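Serine hydrolase CCSP0084 (Cycloclasticus sp. P1, PDB 4I3F) is a serine hydrolase of the alpha/beta hydrolase fold, probably acting as an esterase and as a carbon-carbon bond hydrolase on meta-cleavage products of aromatic degradation. Local coordinates at residues 148-153 and 243-248; 152-157 and 228-233; 157-162 and 250-255; 234-239 and 260-265. One frame throughout, in Å; residues are numbered along the deposited sequence.

Contact 1 (148-153 and 243-248); sequences MGPVGA and MLVTHA
M148 and T246 form the last parallel bridge between two neighbouring strands of the alpha/beta hydrolase sheet, 142-148 and 243-248, their CA atoms 4.7 Å apart. One backbone bond fixes the join: G149 N donates to T246 O over 2.9 Å, nearly straight at 169°. The CA-H of M148 leans on the same oxygen, so T246 O takes both a true donor and a weaker one. On the face shared by the two side chains, T246 OG1 lies 3.4 Å from M148 CG. That hydroxyl sits between the backbone N and the carbonyl carbon of its own residue (chi1 66°), and its hydrogen bond goes to L147 O, so toward M148 it makes only van der Waals contact. The methionine then runs on to F289 and V281.

This close fit gives way on the loop side. G149 turns the chain with positive phi (50°), P150 touches loosely, its CD 4.0 Å from H247 ND1 and 4.4 Å from V245 CG1, and V151 to A153 diverge from the strand altogether. All six touching residues are buried, so the contrast is between close and loose packing and not with solvent. The H247 imidazole lies beside the turn where the chains part, with G149 CA and P150 CD oblique to its ring: NE2 binds I254 O, while ND1, buried and without a polar partner in the model, lies 3.5 Å from G149 CA.

Contact 2 (152-157 and 228-233); sequences GAPFAP and AFVLSD
Of the flat groups here, the A153-P154 peptide carries the contact, with V230 over one face: CG2 of V230 is 3.7 Å from both A153 C and P154 N. The peptide belongs to the loop after strand 142-148 of the alpha/beta hydrolase fold, which here sets out toward what is probably the helical lid, as in related hydrolases, and passes the chain as it leaves helix 222-229. P154 CD meets V230 CG1 at 4.0 Å, the two side chains crossing at about a right angle. The two methyls are thus spread over peptide and proline by the torsion that sets CG1 anti to the backbone N (chi1 177°). The F229 ring, in contrast, leads away toward V151 and M126, and it is CB that approaches G152.

The backbones meet at G152 and V230 through a reciprocal pair of CA-H...O contacts: G152 CA points at F229 O (angle at H 161°), and V230 CA at G152 O, 3.4 Å away. F229 O is also held by H133 NE2. A water completes the crossing by donating to G152 O, in a bond modelled so short that its length is doubtful, and accepting from L231 N at 2.9 Å.

Contact 3 (157-162 and 250-255); sequences PTEGLT and EDFFIP
T158 OG1 is gripped from two sides: it donates to F253 O over a short 2.6 Å and accepts from L161 N at 3.0 Å. The second bond makes T158 the N-cap of helix 159-165, which probably opens the lid of this alpha/beta hydrolase fold. The first ties that helix start to the loop 250-255 of the core. Both uses depend on the hydroxyl standing between the backbone N and carbonyl carbon (chi1 52°), which leaves CG2 to rest on P255 CG.

Beside the cap, G160 lies against the loop with its bare backbone. Its CA is over one face of the F253 ring, 4.0 Å from the centroid and 24° off the normal, a CH-pi contact, and it also approaches F252 O. The F253 ring also stacks with F183, just past helix 173-182. F252 is met differently: E159 comes up to its edge, OE2 3.5 Å from CZ, with carboxylate and ring planes 47° apart. The other oxygen of E159 pairs with K163, and F252 makes a cation-pi contact with K182.

D251 braces the loop from within. Its OD2 bonds to H279 ND1, consistent with the acid-histidine pair of a serine hydrolase triad. F253 N, two residues on, closes an Asx turn by reaching D251 OD1 nearly along the C-O axis at 2.8 Å. I254 N, three residues on, makes it an Asx motif, meeting D251 OD1 from above the carboxylate plane at 2.9 Å.

Contact 4 (234-239 and 260-265); sequences DELNNI and YYLIDR
The R265 side chain passes L236 at a slant, its chain extended from CG to NE. At its root, CB is 4.0 Å from both L236 CB and N237 ND2. CD passes L236 CD1 at 3.9 Å, so the aliphatic part of the arginine is laid against leucine before any charge is reached. NE then forms a salt bridge with D233 at the start of the opposing helix. Beyond it the guanidinium folds back over its own helix: NH1 donates to Y261 O at 3.2 Å, and the same nitrogen stands over the centre of the Y261 ring, 3.2 Å above its plane. The group is therefore held flat by a bond in its plane and an aromatic face beneath it; the link from NH1 to D264 is long and electrostatic at most.

The backbone of R265 is engaged as well. N237 ND2 donates to R265 O at 2.8 Å, with the oxygen close to the amide plane and the donor on a carbonyl lone pair. N237 CG, anti to its carbonyl carbon (chi1 -69°), swings the amide across to this acceptor, while N237 CA adds a CA-H...O contact to the same oxygen. L236 spreads its two methyls, CD1 touching Y261 CE2 and CD2 lying 4.0 Å from L262 CD2.

Short helix 233-237 is thereby fastened to the 260-265 part of helix 257-265, the connection of the beta-alpha-beta crossover from strand 243-248 to strand 269-274. I239 and L262 both rest on L132 of helix 126-137, and I263 packs on L271 of strand 269-274.

Contacts 1, 2 and 3 follow one loop outward from the sheet to the probable lid. Contacts 1 and 2 share G152 and A153, and V151 CG2 touches F229 CG at 3.4 Å. Contacts 1 and 3 meet where P150 O lies 3.4 Å from I254 CG2, in the loop carrying D251, the probable triad acid. F155 bridges contacts 2 and 3, its CD1 3.5 Å from P255 CD. Contact 4 lies farther out, its centre about 21 Å from that of contact 3, yet it joins contact 2 through the D233 OD1-R265 NE salt bridge of 2.9 Å. The backbone of S125, in the probable nucleophile elbow, is hydrogen-bonded to the backbones of M148 and V151 beside contact 1.

Contact 1 (148-153 and 243-248)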
loop_
_atom_site.group_PDB
_atom_site.type_symbol
_atom_site.label_atom_id
_atom_site.label_comp_id
_atom_site.label_asym_id
_atom_site.label_seq_id
_atom_site.Cartn_x
_atom_site.Cartn_y
_atom_site.Cartn_z
ATOM N N MET A 148 2.592 -6.722 -0.913
ATOM C CA MET A 148 4.004 -6.358 -0.920
ATOM C C MET A 148 4.332 -5.802 0.451
ATOM O O MET A 148 3.915 -4.691 0.798
ATOM C CB MET A 148 4.290 -5.299 -1.987
ATOM C CG MET A 148 5.762 -5.152 -2.316
ATOM S SD MET A 148 6.133 -3.555 -3.095
ATOM C CE MET A 148 6.001 -2.453 -1.690
ATOM N N GLY A 149 5.057 -6.586 1.241
ATOM C CA GLY A 149 5.397 -6.203 2.606
ATOM C C GLY A 149 4.193 -5.751 3.402
ATOM O O GLY A 149 4.206 -4.669 3.988
ATOM N N PRO A 150 3.144 -6.580 3.442
ATOM C CA PRO A 150 1.882 -6.148 4.035
ATOM C C PRO A 150 1.877 -6.135 5.565
ATOM O O PRO A 150 2.542 -6.953 6.200
ATOM C CB PRO A 150 0.895 -7.214 3.535
ATOM C CG PRO A 150 1.721 -8.460 3.471
ATOM C CD PRO A 150 3.092 -7.987 2.993
ATOM N N VAL A 151 1.115 -5.209 6.146
ATOM C CA VAL A 151 0.722 -5.352 7.547
ATOM C C VAL A 151 -0.445 -6.333 7.574
ATOM O O VAL A 151 -0.977 -6.678 6.520
ATOM C CB VAL A 151 0.350 -4.004 8.207
ATOM C CG1 VAL A 151 1.568 -3.087 8.247
ATOM C CG2 VAL A 151 -0.804 -3.312 7.479
ATOM N N GLY A 152 -0.828 -6.807 8.758
ATOM C CA GLY A 152 -1.898 -7.790 8.844
ATOM C C GLY A 152 -1.517 -9.016 9.656
ATOM O O GLY A 152 -2.384 -9.788 10.054
ATOM N N ALA A 153 -0.219 -9.193 9.891
ATOM C CA ALA A 153 0.272 -10.237 10.789
ATOM C C ALA A 153 0.733 -9.582 12.090
ATOM O O ALA A 153 1.112 -8.414 12.096
ATOM C CB ALA A 153 1.412 -10.995 10.141
ATOM N N MET A 243 -3.567 -15.671 -4.384
ATOM C CA MET A 243 -2.782 -14.568 -3.850
ATOM C C MET A 243 -1.295 -14.788 -4.046
ATOM O O MET A 243 -0.819 -15.929 -4.042
ATOM C CB MET A 243 -3.086 -14.400 -2.350
ATOM C CG MET A 243 -2.394 -13.221 -1.680
ATOM S SD MET A 243 -2.751 -13.209 0.090
ATOM C CE MET A 243 -4.466 -12.706 0.119
ATOM N N LEU A 244 -0.572 -13.689 -4.249
ATOM C CA LEU A 244 0.884 -13.699 -4.210
ATOM C C LEU A 244 1.351 -12.710 -3.152
ATOM O O LEU A 244 1.062 -11.508 -3.238
ATOM C CB LEU A 244 1.472 -13.316 -5.571
ATOM C CG LEU A 244 2.998 -13.196 -5.625
ATOM C CD1 LEU A 244 3.682 -14.506 -5.263
ATOM C CD2 LEU A 244 3.438 -12.720 -7.003
ATOM N N VAL A 245 2.046 -13.216 -2.134
ATOM C CA VAL A 245 2.627 -12.348 -1.111
ATOM C C VAL A 245 4.095 -12.147 -1.456
ATOM O O VAL A 245 4.852 -13.115 -1.536
ATOM C CB VAL A 245 2.512 -12.982 0.278
ATOM C CG1 VAL A 245 3.180 -12.095 1.340
ATOM C CG2 VAL A 245 1.033 -13.248 0.621
ATOM N N THR A 246 4.496 -10.895 -1.673
ATOM C CA THR A 246 5.898 -10.587 -1.938
ATOM C C THR A 246 6.469 -9.838 -0.753
ATOM O O THR A 246 5.757 -9.103 -0.076
ATOM C CB THR A 246 6.092 -9.768 -3.220
ATOM O OG1 THR A 246 5.505 -8.465 -3.075
ATOM C CG2 THR A 246 5.442 -10.488 -4.406
ATOM N N HIS A 247 7.752 -10.042 -0.485
ATOM C CA HIS A 247 8.369 -9.396 0.663
ATOM C C HIS A 247 9.854 -9.254 0.451
ATOM O O HIS A 247 10.491 -10.100 -0.181
ATOM C CB HIS A 247 8.127 -10.225 1.925
ATOM C CG HIS A 247 8.007 -9.408 3.175
ATOM N ND1 HIS A 247 6.794 -9.152 3.774
ATOM C CD2 HIS A 247 8.942 -8.804 3.946
ATOM C CE1 HIS A 247 6.982 -8.410 4.854
ATOM N NE2 HIS A 247 8.279 -8.191 4.984
ATOM N N ALA A 248 10.421 -8.181 0.990
ATOM C CA ALA A 248 11.864 -7.993 0.936
ATOM C C ALA A 248 12.512 -8.703 2.105
ATOM O O ALA A 248 12.088 -8.523 3.247
ATOM C CB ALA A 248 12.188 -6.531 0.995
#

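Contact 2 (152-157 and 228-233)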
loop_
_atom_site.group_PDB
_atom_site.type_symbol
_atom_site.label_atom_id
_atom_site.label_comp_id
_atom_site.label_asym_id
_atom_site.label_seq_id
_atom_site.Cartn_x
_atom_site.Cartn_y
_atom_site.Cartn_z
ATOM N N GLY A 152 -0.828 -6.807 8.758
ATOM C CA GLY A 152 -1.898 -7.790 8.844
ATOM C C GLY A 152 -1.517 -9.016 9.656
ATOM O O GLY A 152 -2.384 -9.788 10.054
ATOM N N ALA A 153 -0.219 -9.193 9.891
ATOM C CA ALA A 153 0.272 -10.237 10.789
ATOM C C ALA A 153 0.733 -9.582 12.090
ATOM O O ALA A 153 1.112 -8.414 12.096
ATOM C CB ALA A 153 1.412 -10.995 10.141
ATOM N N PRO A 154 0.702 -10.330 13.201
ATOM C CA PRO A 154 1.161 -9.752 14.469
ATOM C C PRO A 154 2.680 -9.665 14.542
ATOM O O PRO A 154 3.365 -10.618 14.158
ATOM C CB PRO A 154 0.615 -10.732 15.517
ATOM C CG PRO A 154 0.495 -12.040 14.785
ATOM C CD PRO A 154 0.099 -11.662 13.379
ATOM N N PHE A 155 3.196 -8.515 14.979
ATOM C CA PHE A 155 4.627 -8.335 15.226
ATOM C C PHE A 155 4.886 -7.165 16.170
ATOM O O PHE A 155 4.066 -6.242 16.285
ATOM C CB PHE A 155 5.434 -8.170 13.921
ATOM C CG PHE A 155 5.076 -6.947 13.111
ATOM C CD1 PHE A 155 5.788 -5.764 13.262
ATOM C CD2 PHE A 155 4.052 -6.996 12.173
ATOM C CE1 PHE A 155 5.479 -4.637 12.509
ATOM C CE2 PHE A 155 3.738 -5.877 11.405
ATOM C CZ PHE A 155 4.457 -4.693 11.579
ATOM N N ALA A 156 6.019 -7.209 16.864
ATOM C CA ALA A 156 6.407 -6.089 17.711
ATOM C C ALA A 156 6.901 -4.949 16.835
ATOM O O ALA A 156 7.447 -5.187 15.753
ATOM C CB ALA A 156 7.480 -6.509 18.723
ATOM N N PRO A 157 6.701 -3.701 17.286
ATOM C CA PRO A 157 7.131 -2.564 16.463
ATOM C C PRO A 157 8.603 -2.650 16.084
ATOM O O PRO A 157 9.437 -3.007 16.921
ATOM C CB PRO A 157 6.895 -1.363 17.378
ATOM C CG PRO A 157 5.761 -1.793 18.271
ATOM C CD PRO A 157 5.951 -3.274 18.484
ATOM N N ALA A 228 -4.220 -3.443 15.187
ATOM C CA ALA A 228 -5.468 -3.103 14.499
ATOM C C ALA A 228 -5.627 -3.753 13.124
ATOM O O ALA A 228 -6.755 -3.994 12.683
ATOM C CB ALA A 228 -5.618 -1.594 14.390
ATOM N N PHE A 229 -4.516 -4.029 12.444
ATOM C CA PHE A 229 -4.554 -4.636 11.111
ATOM C C PHE A 229 -4.669 -6.164 11.127
ATOM O O PHE A 229 -4.961 -6.777 10.104
ATOM C CB PHE A 229 -3.302 -4.257 10.320
ATOM C CG PHE A 229 -3.373 -2.906 9.670
ATOM C CD1 PHE A 229 -2.703 -1.826 10.222
ATOM C CD2 PHE A 229 -4.092 -2.723 8.489
ATOM C CE1 PHE A 229 -2.750 -0.588 9.620
ATOM C CE2 PHE A 229 -4.151 -1.475 7.884
ATOM C CZ PHE A 229 -3.472 -0.413 8.451
ATOM N N VAL A 230 -4.426 -6.773 12.282
ATOM C CA VAL A 230 -4.310 -8.229 12.357
ATOM C C VAL A 230 -5.661 -8.919 12.252
ATOM O O VAL A 230 -6.554 -8.660 13.049
ATOM C CB VAL A 230 -3.609 -8.674 13.658
ATOM C CG1 VAL A 230 -3.562 -10.198 13.755
ATOM C CG2 VAL A 230 -2.199 -8.108 13.707
ATOM N N LEU A 231 -5.811 -9.794 11.261
ATOM C CA LEU A 231 -7.026 -10.595 11.151
ATOM C C LEU A 231 -6.817 -11.878 11.926
ATOM O O LEU A 231 -5.670 -12.315 12.100
ATOM C CB LEU A 231 -7.339 -10.915 9.694
ATOM C CG LEU A 231 -7.815 -9.743 8.834
ATOM C CD1 LEU A 231 -7.795 -10.122 7.363
ATOM C CD2 LEU A 231 -9.211 -9.306 9.259
ATOM N N SER A 232 -7.915 -12.471 12.381
ATOM C CA SER A 232 -7.877 -13.730 13.131
ATOM C C SER A 232 -7.519 -14.881 12.204
ATOM O O SER A 232 -7.575 -14.737 10.983
ATOM C CB SER A 232 -9.228 -14.002 13.786
ATOM O OG SER A 232 -10.210 -14.339 12.824
ATOM N N ASP A 233 -7.128 -16.021 12.769
ATOM C CA ASP A 233 -6.776 -17.158 11.927
ATOM C C ASP A 233 -7.966 -17.596 11.081
ATOM O O ASP A 233 -7.807 -17.894 9.893
ATOM C CB ASP A 233 -6.257 -18.333 12.762
ATOM C CG ASP A 233 -4.904 -18.060 13.384
ATOM O OD1 ASP A 233 -4.277 -17.045 13.030
ATOM O OD2 ASP A 233 -4.463 -18.874 14.227
HETATM O O HOH W 1 -4.511 -9.737 8.696
#

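Contact 3 (157-162 and 250-255)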
loop_
_atom_site.group_PDB
_atom_site.type_symbol
_atom_site.label_atom_id
_atom_site.label_comp_id
_atom_site.label_asym_id
_atom_site.label_seq_id
_atom_site.Cartn_x
_atom_site.Cartn_y
_atom_site.Cartn_z
ATOM N N PRO A 157 6.701 -3.701 17.286
ATOM C CA PRO A 157 7.131 -2.564 16.463
ATOM C C PRO A 157 8.603 -2.650 16.084
ATOM O O PRO A 157 9.437 -3.007 16.921
ATOM C CB PRO A 157 6.895 -1.363 17.378
ATOM C CG PRO A 157 5.761 -1.793 18.271
ATOM C CD PRO A 157 5.951 -3.274 18.484
ATOM N N THR A 158 8.900 -2.345 14.824
ATOM C CA THR A 158 10.264 -2.286 14.330
ATOM C C THR A 158 10.760 -0.852 14.458
ATOM O O THR A 158 9.961 0.072 14.640
ATOM C CB THR A 158 10.308 -2.665 12.852
ATOM O OG1 THR A 158 9.360 -1.859 12.144
ATOM C CG2 THR A 158 9.941 -4.142 12.661
ATOM N N GLU A 159 12.073 -0.668 14.362
ATOM C CA GLU A 159 12.653 0.670 14.398
ATOM C C GLU A 159 12.074 1.493 13.251
ATOM O O GLU A 159 11.678 2.651 13.429
ATOM C CB GLU A 159 14.181 0.589 14.271
ATOM C CG GLU A 159 14.891 1.949 14.295
ATOM C CD GLU A 159 16.402 1.830 14.301
ATOM O OE1 GLU A 159 17.078 2.860 14.526
ATOM O OE2 GLU A 159 16.918 0.708 14.094
ATOM N N GLY A 160 12.005 0.873 12.079
ATOM C CA GLY A 160 11.512 1.535 10.885
ATOM C C GLY A 160 10.065 1.975 10.983
ATOM O O GLY A 160 9.741 3.134 10.696
ATOM N N LEU A 161 9.183 1.065 11.391
ATOM C CA LEU A 161 7.772 1.412 11.410
ATOM C C LEU A 161 7.493 2.436 12.495
ATOM O O LEU A 161 6.620 3.290 12.338
ATOM C CB LEU A 161 6.885 0.172 11.555
ATOM C CG LEU A 161 5.420 0.395 11.152
ATOM C CD1 LEU A 161 5.286 0.803 9.687
ATOM C CD2 LEU A 161 4.574 -0.833 11.444
ATOM N N THR A 162 8.247 2.368 13.586
ATOM C CA THR A 162 8.092 3.334 14.663
ATOM C C THR A 162 8.488 4.727 14.186
ATOM O O THR A 162 7.759 5.701 14.416
ATOM C CB THR A 162 8.914 2.949 15.888
ATOM O OG1 THR A 162 8.436 1.694 16.394
ATOM C CG2 THR A 162 8.780 4.011 16.975
ATOM N N GLU A 250 15.289 -8.138 3.556
ATOM C CA GLU A 250 15.856 -7.160 4.491
ATOM C C GLU A 250 14.909 -6.020 4.876
ATOM O O GLU A 250 15.369 -4.962 5.308
ATOM C CB GLU A 250 17.148 -6.565 3.905
ATOM C CG GLU A 250 18.307 -7.555 3.746
ATOM C CD GLU A 250 18.256 -8.371 2.463
ATOM O OE1 GLU A 250 17.310 -8.219 1.674
ATOM O OE2 GLU A 250 19.196 -9.162 2.240
ATOM N N ASP A 251 13.601 -6.225 4.737
ATOM C CA ASP A 251 12.621 -5.178 5.055
ATOM C C ASP A 251 12.859 -4.611 6.454
ATOM O O ASP A 251 12.864 -5.358 7.441
ATOM C CB ASP A 251 11.203 -5.761 4.944
ATOM C CG ASP A 251 10.121 -4.702 4.865
ATOM O OD1 ASP A 251 10.203 -3.652 5.541
ATOM O OD2 ASP A 251 9.141 -4.943 4.140
ATOM N N PHE A 252 13.084 -3.294 6.523
ATOM C CA PHE A 252 13.410 -2.595 7.766
ATOM C C PHE A 252 12.155 -2.140 8.521
ATOM O O PHE A 252 12.257 -1.659 9.651
ATOM C CB PHE A 252 14.301 -1.382 7.422
ATOM C CG PHE A 252 14.847 -0.623 8.617
ATOM C CD1 PHE A 252 15.866 -1.153 9.401
ATOM C CD2 PHE A 252 14.384 0.656 8.906
ATOM C CE1 PHE A 252 16.389 -0.432 10.478
ATOM C CE2 PHE A 252 14.899 1.384 9.982
ATOM C CZ PHE A 252 15.904 0.836 10.765
ATOM N N PHE A 253 10.989 -2.291 7.898
ATOM C CA PHE A 253 9.733 -1.775 8.450
ATOM C C PHE A 253 8.784 -2.904 8.867
ATOM O O PHE A 253 8.267 -2.913 9.990
ATOM C CB PHE A 253 9.051 -0.842 7.422
ATOM C CG PHE A 253 9.816 0.435 7.168
ATOM C CD1 PHE A 253 9.417 1.622 7.758
ATOM C CD2 PHE A 253 10.954 0.437 6.362
ATOM C CE1 PHE A 253 10.127 2.805 7.543
ATOM C CE2 PHE A 253 11.677 1.609 6.145
ATOM C CZ PHE A 253 11.264 2.795 6.732
ATOM N N ILE A 254 8.542 -3.839 7.956
ATOM C CA ILE A 254 7.665 -4.977 8.225
ATOM C C ILE A 254 8.532 -6.231 8.219
ATOM O O ILE A 254 9.181 -6.515 7.230
ATOM C CB ILE A 254 6.583 -5.136 7.132
ATOM C CG1 ILE A 254 5.910 -3.803 6.821
ATOM C CG2 ILE A 254 5.550 -6.201 7.562
ATOM C CD1 ILE A 254 5.248 -3.151 8.039
ATOM N N PRO A 255 8.548 -6.985 9.327
ATOM C CA PRO A 255 9.437 -8.152 9.423
ATOM C C PRO A 255 9.075 -9.216 8.396
ATOM O O PRO A 255 7.899 -9.404 8.086
ATOM C CB PRO A 255 9.182 -8.669 10.840
ATOM C CG PRO A 255 8.593 -7.513 11.583
ATOM C CD PRO A 255 7.787 -6.760 10.568
#

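Contact 4 (234-239 and 260-265)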
loop_
_atom_site.group_PDB
_atom_site.type_symbol
_atom_site.label_atom_id
_atom_site.label_comp_id
_atom_site.label_asym_id
_atom_site.label_seq_id
_atom_site.Cartn_x
_atom_site.Cartn_y
_atom_site.Cartn_z
ATOM N N ASP A 234 -9.156 -17.612 11.682
ATOM C CA ASP A 234 -10.362 -18.001 10.956
ATOM C C ASP A 234 -10.600 -17.080 9.762
ATOM O O ASP A 234 -10.884 -17.554 8.663
ATOM C CB ASP A 234 -11.587 -18.022 11.880
ATOM C CG ASP A 234 -11.610 -19.237 12.794
ATOM O OD1 ASP A 234 -10.863 -20.204 12.524
ATOM O OD2 ASP A 234 -12.384 -19.232 13.779
ATOM N N GLU A 235 -10.475 -15.770 9.982
ATOM C CA GLU A 235 -10.618 -14.791 8.900
ATOM C C GLU A 235 -9.613 -15.045 7.779
ATOM O O GLU A 235 -9.973 -15.072 6.601
ATOM C CB GLU A 235 -10.465 -13.366 9.439
ATOM C CG GLU A 235 -11.683 -12.899 10.233
ATOM C CD GLU A 235 -11.469 -11.568 10.929
ATOM O OE1 GLU A 235 -10.345 -11.314 11.402
ATOM O OE2 GLU A 235 -12.433 -10.781 11.007
ATOM N N LEU A 236 -8.349 -15.222 8.148
ATOM C CA LEU A 236 -7.306 -15.483 7.162
ATOM C C LEU A 236 -7.541 -16.808 6.445
ATOM O O LEU A 236 -7.349 -16.883 5.231
ATOM C CB LEU A 236 -5.925 -15.470 7.814
ATOM C CG LEU A 236 -5.438 -14.118 8.316
ATOM C CD1 LEU A 236 -4.200 -14.287 9.199
ATOM C CD2 LEU A 236 -5.127 -13.215 7.132
ATOM N N ASN A 237 -7.939 -17.843 7.191
ATOM C CA ASN A 237 -8.187 -19.163 6.610
ATOM C C ASN A 237 -9.296 -19.102 5.569
ATOM O O ASN A 237 -9.346 -19.919 4.644
ATOM C CB ASN A 237 -8.629 -20.182 7.668
ATOM C CG ASN A 237 -7.528 -20.574 8.653
ATOM O OD1 ASN A 237 -7.825 -21.168 9.694
ATOM N ND2 ASN A 237 -6.277 -20.245 8.348
ATOM N N ASN A 238 -10.203 -18.143 5.743
ATOM C CA ASN A 238 -11.368 -18.029 4.877
ATOM C C ASN A 238 -11.224 -16.990 3.767
ATOM O O ASN A 238 -12.167 -16.734 3.024
ATOM C CB ASN A 238 -12.630 -17.810 5.711
ATOM C CG ASN A 238 -13.105 -19.091 6.374
ATOM O OD1 ASN A 238 -13.746 -19.927 5.737
ATOM N ND2 ASN A 238 -12.769 -19.264 7.650
ATOM N N ILE A 239 -10.037 -16.411 3.644
ATOM C CA ILE A 239 -9.726 -15.624 2.461
ATOM C C ILE A 239 -9.358 -16.628 1.374
ATOM O O ILE A 239 -8.304 -17.262 1.448
ATOM C CB ILE A 239 -8.564 -14.640 2.713
ATOM C CG1 ILE A 239 -8.996 -13.536 3.681
ATOM C CG2 ILE A 239 -8.059 -14.047 1.395
ATOM C CD1 ILE A 239 -7.863 -12.567 4.047
ATOM N N TYR A 260 5.698 -14.964 6.132
ATOM C CA TYR A 260 5.615 -16.380 6.470
ATOM C C TYR A 260 4.346 -16.703 7.258
ATOM O O TYR A 260 3.737 -17.765 7.073
ATOM C CB TYR A 260 6.823 -16.786 7.302
ATOM C CG TYR A 260 8.165 -16.687 6.600
ATOM C CD1 TYR A 260 9.344 -16.763 7.332
ATOM C CD2 TYR A 260 8.261 -16.541 5.222
ATOM C CE1 TYR A 260 10.580 -16.684 6.714
ATOM C CE2 TYR A 260 9.508 -16.456 4.603
ATOM C CZ TYR A 260 10.648 -16.533 5.349
ATOM O OH TYR A 260 11.885 -16.474 4.731
ATOM N N TYR A 261 3.970 -15.801 8.163
ATOM C CA TYR A 261 2.762 -15.943 8.973
ATOM C C TYR A 261 1.535 -15.980 8.074
ATOM O O TYR A 261 0.653 -16.840 8.242
ATOM C CB TYR A 261 2.656 -14.734 9.906
ATOM C CG TYR A 261 1.512 -14.763 10.896
ATOM C CD1 TYR A 261 1.696 -15.241 12.183
ATOM C CD2 TYR A 261 0.253 -14.288 10.547
ATOM C CE1 TYR A 261 0.652 -15.255 13.097
ATOM C CE2 TYR A 261 -0.794 -14.308 11.451
ATOM C CZ TYR A 261 -0.591 -14.786 12.720
ATOM O OH TYR A 261 -1.638 -14.792 13.622
ATOM N N LEU A 262 1.473 -15.036 7.137
ATOM C CA LEU A 262 0.320 -14.926 6.257
ATOM C C LEU A 262 0.193 -16.148 5.351
ATOM O O LEU A 262 -0.892 -16.738 5.252
ATOM C CB LEU A 262 0.347 -13.621 5.458
ATOM C CG LEU A 262 0.153 -12.367 6.319
ATOM C CD1 LEU A 262 0.475 -11.096 5.552
ATOM C CD2 LEU A 262 -1.270 -12.292 6.870
ATOM N N ILE A 263 1.286 -16.576 4.728
ATOM C CA ILE A 263 1.154 -17.734 3.837
ATOM C C ILE A 263 0.878 -19.041 4.590
ATOM O O ILE A 263 0.354 -19.994 4.007
ATOM C CB ILE A 263 2.307 -17.850 2.784
ATOM C CG1 ILE A 263 3.643 -18.223 3.421
ATOM C CG2 ILE A 263 2.438 -16.569 1.969
ATOM C CD1 ILE A 263 4.003 -19.670 3.213
ATOM N N ASP A 264 1.167 -19.079 5.892
ATOM C CA ASP A 264 0.845 -20.258 6.695
ATOM C C ASP A 264 -0.659 -20.351 6.943
ATOM O O ASP A 264 -1.168 -21.413 7.307
ATOM C CB ASP A 264 1.572 -20.222 8.045
ATOM C CG ASP A 264 1.547 -21.562 8.764
ATOM O OD1 ASP A 264 1.906 -22.588 8.148
ATOM O OD2 ASP A 264 1.167 -21.596 9.954
ATOM N N ARG A 265 -1.368 -19.243 6.743
ATOM C CA ARG A 265 -2.778 -19.159 7.139
ATOM C C ARG A 265 -3.766 -18.911 6.004
ATOM O O ARG A 265 -4.942 -19.245 6.127
ATOM C CB ARG A 265 -2.954 -18.082 8.206
ATOM C CG ARG A 265 -2.460 -18.526 9.551
ATOM C CD ARG A 265 -2.230 -17.355 10.474
ATOM N NE ARG A 265 -1.794 -17.819 11.787
ATOM C CZ ARG A 265 -0.538 -18.123 12.087
ATOM N NH1 ARG A 265 0.414 -18.003 11.170
ATOM N NH2 ARG A 265 -0.233 -18.535 13.312
#